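PDB 2XQ0: leucine aminopeptidase 2 from Saccharomyces cerevisiae, which cleaves di- and tripeptides preferentially as a zinc aminopeptidase and, in vitro, weakly hydrolyses epoxides, among them leukotriene A4. Local coordinates for residues Trp321-Arg332 with Tyr390-Glu401. Numbering follows the deposited sequence. Where two conformers were deposited one is given.
With ZN (zinc ion), chain C; BES (2-(3-amino-2-hydroxy-4-phenyl-butyrylamino)-4-methyl-pentanoic acid), chain B.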
# COMPACT_ATOMS: atom_id res chain seq x y z
N TRP A 321 -3.27 4.28 11.16
CA TRP A 321 -3.18 2.92 11.71
C TRP A 321 -4.52 2.16 11.66
O TRP A 321 -4.55 0.93 11.52
CB TRP A 321 -2.60 2.92 13.13
CG TRP A 321 -3.61 3.14 14.22
CD1 TRP A 321 -4.01 4.34 14.74
CD2 TRP A 321 -4.33 2.13 14.94
NE1 TRP A 321 -4.94 4.14 15.74
CE2 TRP A 321 -5.16 2.79 15.88
CE3 TRP A 321 -4.35 0.73 14.89
CZ2 TRP A 321 -6.00 2.09 16.75
CZ3 TRP A 321 -5.20 0.04 15.75
CH2 TRP A 321 -6.01 0.73 16.68
N LEU A 322 -5.64 2.89 11.75
CA LEU A 322 -6.96 2.27 11.71
C LEU A 322 -7.18 1.57 10.38
O LEU A 322 -7.88 0.57 10.30
CB LEU A 322 -8.07 3.29 11.92
CG LEU A 322 -8.22 3.78 13.37
CD1 LEU A 322 -9.22 4.93 13.46
CD2 LEU A 322 -8.62 2.61 14.26
N ASN A 323 -6.64 2.15 9.31
CA ASN A 323 -6.67 1.52 8.00
C ASN A 323 -5.67 0.37 7.98
O ASN A 323 -6.05 -0.80 7.98
CB ASN A 323 -6.35 2.50 6.87
CG ASN A 323 -7.55 3.35 6.44
OD1 ASN A 323 -8.45 3.64 7.22
ND2 ASN A 323 -7.56 3.76 5.18
N GLU A 324 -4.38 0.71 7.98
CA GLU A 324 -3.34 -0.29 7.71
C GLU A 324 -3.14 -1.33 8.83
O GLU A 324 -2.82 -2.48 8.54
CB GLU A 324 -2.01 0.37 7.36
CG GLU A 324 -2.04 1.21 6.07
CD GLU A 324 -2.38 0.39 4.82
OE1 GLU A 324 -2.30 -0.86 4.86
OE2 GLU A 324 -2.72 1.00 3.79
N GLY A 325 -3.32 -0.94 10.08
CA GLY A 325 -3.18 -1.88 11.19
C GLY A 325 -4.28 -2.92 11.19
O GLY A 325 -4.03 -4.14 11.30
N TRP A 326 -5.51 -2.47 11.04
CA TRP A 326 -6.61 -3.42 10.86
C TRP A 326 -6.38 -4.34 9.65
O TRP A 326 -6.52 -5.57 9.76
CB TRP A 326 -7.93 -2.65 10.71
CG TRP A 326 -8.63 -2.45 12.02
CD1 TRP A 326 -8.81 -1.28 12.70
CD2 TRP A 326 -9.23 -3.48 12.81
NE1 TRP A 326 -9.50 -1.52 13.86
CE2 TRP A 326 -9.77 -2.86 13.95
CE3 TRP A 326 -9.37 -4.86 12.66
CZ2 TRP A 326 -10.43 -3.57 14.95
CZ3 TRP A 326 -10.04 -5.57 13.66
CH2 TRP A 326 -10.56 -4.93 14.77
N THR A 327 -6.03 -3.75 8.50
CA THR A 327 -5.80 -4.54 7.28
C THR A 327 -4.77 -5.65 7.50
O THR A 327 -5.01 -6.79 7.12
CB THR A 327 -5.41 -3.66 6.08
OG1 THR A 327 -6.47 -2.72 5.85
CG2 THR A 327 -5.17 -4.51 4.81
N VAL A 328 -3.64 -5.32 8.11
CA VAL A 328 -2.59 -6.30 8.33
C VAL A 328 -3.13 -7.37 9.28
O VAL A 328 -2.87 -8.57 9.09
CB VAL A 328 -1.27 -5.64 8.89
CG1 VAL A 328 -0.23 -6.71 9.26
CG2 VAL A 328 -0.65 -4.66 7.86
N TYR A 329 -3.89 -6.94 10.29
CA TYR A 329 -4.53 -7.88 11.22
C TYR A 329 -5.48 -8.82 10.47
O TYR A 329 -5.37 -10.06 10.55
CB TYR A 329 -5.25 -7.14 12.38
CG TYR A 329 -5.99 -8.12 13.27
CD1 TYR A 329 -5.31 -8.84 14.26
CD2 TYR A 329 -7.33 -8.38 13.08
CE1 TYR A 329 -5.98 -9.78 15.04
CE2 TYR A 329 -7.99 -9.30 13.83
CZ TYR A 329 -7.31 -10.01 14.80
OH TYR A 329 -7.97 -10.93 15.56
N LEU A 330 -6.39 -8.23 9.72
CA LEU A 330 -7.34 -9.03 8.95
C LEU A 330 -6.68 -9.97 7.91
O LEU A 330 -7.05 -11.12 7.81
CB LEU A 330 -8.39 -8.14 8.28
CG LEU A 330 -9.32 -7.44 9.29
CD1 LEU A 330 -10.19 -6.39 8.59
CD2 LEU A 330 -10.17 -8.47 10.06
N GLU A 331 -5.71 -9.45 7.17
CA GLU A 331 -4.92 -10.22 6.20
C GLU A 331 -4.36 -11.47 6.86
O GLU A 331 -4.48 -12.58 6.33
CB GLU A 331 -3.76 -9.34 5.71
CG GLU A 331 -2.69 -10.03 4.86
CD GLU A 331 -1.45 -9.14 4.66
OE1 GLU A 331 -1.43 -7.98 5.16
OE2 GLU A 331 -0.50 -9.61 4.00
N ARG A 332 -3.73 -11.30 8.02
CA ARG A 332 -3.14 -12.40 8.75
C ARG A 332 -4.19 -13.37 9.32
O ARG A 332 -3.93 -14.55 9.41
CB ARG A 332 -2.12 -11.93 9.77
CG ARG A 332 -0.89 -11.33 9.08
CD ARG A 332 0.14 -10.82 10.04
NE ARG A 332 1.24 -10.25 9.27
CZ ARG A 332 2.02 -9.27 9.69
NH1 ARG A 332 1.84 -8.72 10.89
NH2 ARG A 332 2.98 -8.82 8.90
N TYR A 390 1.31 -0.13 10.11
CA TYR A 390 1.03 -1.51 9.72
C TYR A 390 1.26 -2.45 10.90
O TYR A 390 0.36 -3.17 11.32
CB TYR A 390 1.95 -1.92 8.56
CG TYR A 390 1.69 -1.17 7.26
CD1 TYR A 390 2.23 0.09 7.03
CD2 TYR A 390 0.91 -1.75 6.27
CE1 TYR A 390 1.98 0.77 5.83
CE2 TYR A 390 0.65 -1.08 5.07
CZ TYR A 390 1.19 0.17 4.86
OH TYR A 390 0.94 0.82 3.66
N GLU A 391 2.48 -2.44 11.41
CA GLU A 391 2.92 -3.49 12.34
C GLU A 391 2.71 -3.15 13.80
O GLU A 391 2.39 -4.04 14.59
CB GLU A 391 4.38 -3.84 12.09
CG GLU A 391 4.67 -4.44 10.71
CD GLU A 391 4.01 -5.81 10.50
OE1 GLU A 391 3.69 -6.50 11.49
OE2 GLU A 391 3.80 -6.18 9.33
N LYS A 392 2.92 -1.91 14.20
CA LYS A 392 2.54 -1.55 15.56
C LYS A 392 1.02 -1.62 15.64
O LYS A 392 0.45 -2.03 16.65
CB LYS A 392 3.09 -0.16 15.96
CG LYS A 392 2.95 0.14 17.46
CD LYS A 392 3.43 1.54 17.88
CE LYS A 392 4.92 1.58 18.20
NZ LYS A 392 5.32 2.81 19.02
N GLY A 393 0.36 -1.21 14.55
CA GLY A 393 -1.09 -1.30 14.47
C GLY A 393 -1.57 -2.72 14.63
O GLY A 393 -2.39 -3.02 15.49
N PHE A 394 -1.05 -3.61 13.78
CA PHE A 394 -1.32 -5.04 13.92
C PHE A 394 -1.04 -5.57 15.32
O PHE A 394 -1.84 -6.32 15.88
CB PHE A 394 -0.47 -5.83 12.92
CG PHE A 394 -0.32 -7.27 13.31
CD1 PHE A 394 -1.34 -8.17 13.07
CD2 PHE A 394 0.81 -7.70 13.97
CE1 PHE A 394 -1.23 -9.48 13.46
CE2 PHE A 394 0.93 -9.02 14.36
CZ PHE A 394 -0.09 -9.91 14.11
N ASN A 395 0.10 -5.21 15.89
CA ASN A 395 0.43 -5.73 17.22
C ASN A 395 -0.47 -5.27 18.35
O ASN A 395 -0.71 -6.01 19.30
CB ASN A 395 1.90 -5.48 17.55
CG ASN A 395 2.80 -6.56 16.98
OD1 ASN A 395 2.78 -7.70 17.44
ND2 ASN A 395 3.55 -6.22 15.93
N LEU A 396 -1.00 -4.05 18.24
CA LEU A 396 -1.99 -3.63 19.24
C LEU A 396 -3.24 -4.48 19.11
O LEU A 396 -3.80 -4.94 20.12
CB LEU A 396 -2.32 -2.14 19.08
CG LEU A 396 -3.51 -1.65 19.88
CD1 LEU A 396 -3.33 -2.01 21.34
CD2 LEU A 396 -3.69 -0.14 19.70
N LEU A 397 -3.67 -4.75 17.88
CA LEU A 397 -4.89 -5.57 17.69
C LEU A 397 -4.71 -7.04 18.09
O LEU A 397 -5.63 -7.67 18.61
CB LEU A 397 -5.36 -5.48 16.24
CG LEU A 397 -5.78 -4.06 15.84
CD1 LEU A 397 -6.04 -3.97 14.36
CD2 LEU A 397 -7.00 -3.64 16.65
N PHE A 398 -3.53 -7.58 17.80
CA PHE A 398 -3.19 -8.93 18.20
C PHE A 398 -3.15 -9.06 19.74
O PHE A 398 -3.54 -10.09 20.31
CB PHE A 398 -1.84 -9.34 17.58
CG PHE A 398 -1.48 -10.79 17.84
CD1 PHE A 398 -2.17 -11.81 17.21
CD2 PHE A 398 -0.45 -11.11 18.71
CE1 PHE A 398 -1.85 -13.15 17.47
CE2 PHE A 398 -0.13 -12.45 18.96
CZ PHE A 398 -0.84 -13.47 18.33
N HIS A 399 -2.66 -8.02 20.41
CA HIS A 399 -2.63 -7.96 21.87
C HIS A 399 -4.05 -7.98 22.43
O HIS A 399 -4.36 -8.73 23.36
CB HIS A 399 -1.90 -6.69 22.33
CG HIS A 399 -1.82 -6.54 23.82
ND1 HIS A 399 -1.20 -7.47 24.62
CD2 HIS A 399 -2.29 -5.58 24.64
CE1 HIS A 399 -1.28 -7.08 25.88
NE2 HIS A 399 -1.94 -5.94 25.92
N LEU A 400 -4.92 -7.16 21.84
CA LEU A 400 -6.32 -7.08 22.23
C LEU A 400 -7.04 -8.40 22.01
O LEU A 400 -7.78 -8.86 22.88
CB LEU A 400 -7.01 -5.96 21.44
CG LEU A 400 -6.60 -4.54 21.85
CD1 LEU A 400 -7.32 -3.48 21.02
CD2 LEU A 400 -6.82 -4.30 23.34
N GLU A 401 -6.84 -9.01 20.84
CA GLU A 401 -7.34 -10.35 20.57
C GLU A 401 -6.98 -11.29 21.72
O GLU A 401 -7.83 -12.02 22.23
CB GLU A 401 -6.73 -10.89 19.27
CG GLU A 401 -7.15 -12.30 18.91
CD GLU A 401 -6.33 -12.91 17.77
OE1 GLU A 401 -6.28 -12.32 16.66
OE2 GLU A 401 -5.75 -14.01 18.00
ZN ZN C . -2.76 -1.53 2.78
N2 BES B . -2.56 1.56 -0.52
C1 BES B . -1.49 0.90 0.20
C6 BES B . -0.14 1.40 -0.29
C7 BES B . 0.01 2.88 0.02
C8 BES B . -0.32 3.35 1.29
C12 BES B . 0.46 3.76 -0.95
C9 BES B . -0.19 4.70 1.58
C11 BES B . 0.58 5.12 -0.66
C10 BES B . 0.26 5.59 0.61
C2 BES B . -1.58 -0.63 0.03
O2 BES B . -2.82 -1.21 0.44
C3 BES B . -0.47 -1.22 0.83
O3 BES B . -0.50 -1.24 2.06
N1 BES B . 0.50 -1.66 0.03
C4 BES B . 1.75 -2.29 0.40
C13 BES B . 1.44 -3.78 0.25
C14 BES B . 1.79 -4.58 1.49
C15 BES B . 1.00 -5.89 1.50
C16 BES B . 1.54 -3.79 2.77
C5 BES B . 2.75 -1.89 -0.65
O1 BES B . 3.96 -1.88 -0.35
O4 BES B . 2.33 -1.58 -1.79
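Arg332 NH2 reaches Glu391 OE2 at 2.8 Å, and NH1 takes the other oxygen, OE1, at 3.0 Å in a nearly straight bond (171°). Each oxygen receives its nitrogen on the syn lone pair, an end-on, bidentate salt bridge. The arginine is extended from CG to NE, which sets NH1 over one face of the Phe394 ring, the guanidinium meeting it with its edge; CZ stands 4.7 Å from the ring centroid in a cation-pi contact. A leucine in its place would probably leave the buried Glu391 carboxylate without its countercharge and strip the cation from that ring face.

Gly325 and Gly393 meet where the helices cross at -64°, their CA atoms 3.9 Å apart; a CB on either would clash with the other. Beyond them Leu397 fits as a knob among Trp321, Gly325, Trp326 and Tyr329, its CD1 over the face of the Trp326 five-membered ring. With CG anti to the backbone N (chi1 160°), the Phe394 ring lies in the hole between Gly325, Val328, Tyr329 and Arg332, its edge at Tyr329 CA.

Toward the active site, Glu324 CB sits 3.8 Å from the Tyr390 ring centroid, over its face, while Val328 CG2 meets the ring edge. Glu324 and Tyr390 point side by side to the catalytic centre: Glu324 OE1 binds zinc at 2.2 Å, OE2 more loosely, alongside His301, His305 and two bestatin oxygens, and Tyr390 OH, the catalytic proton donor, hydrogen-bonds to bestatin O3 at 3.0 Å.

Helix 297-311, carrying the HExxH histidines of this M1 metallopeptidase, packs against Trp326; helix 341-360 covers Glu391 and Phe394, and helix 407-420 touches Tyr329 and Glu401.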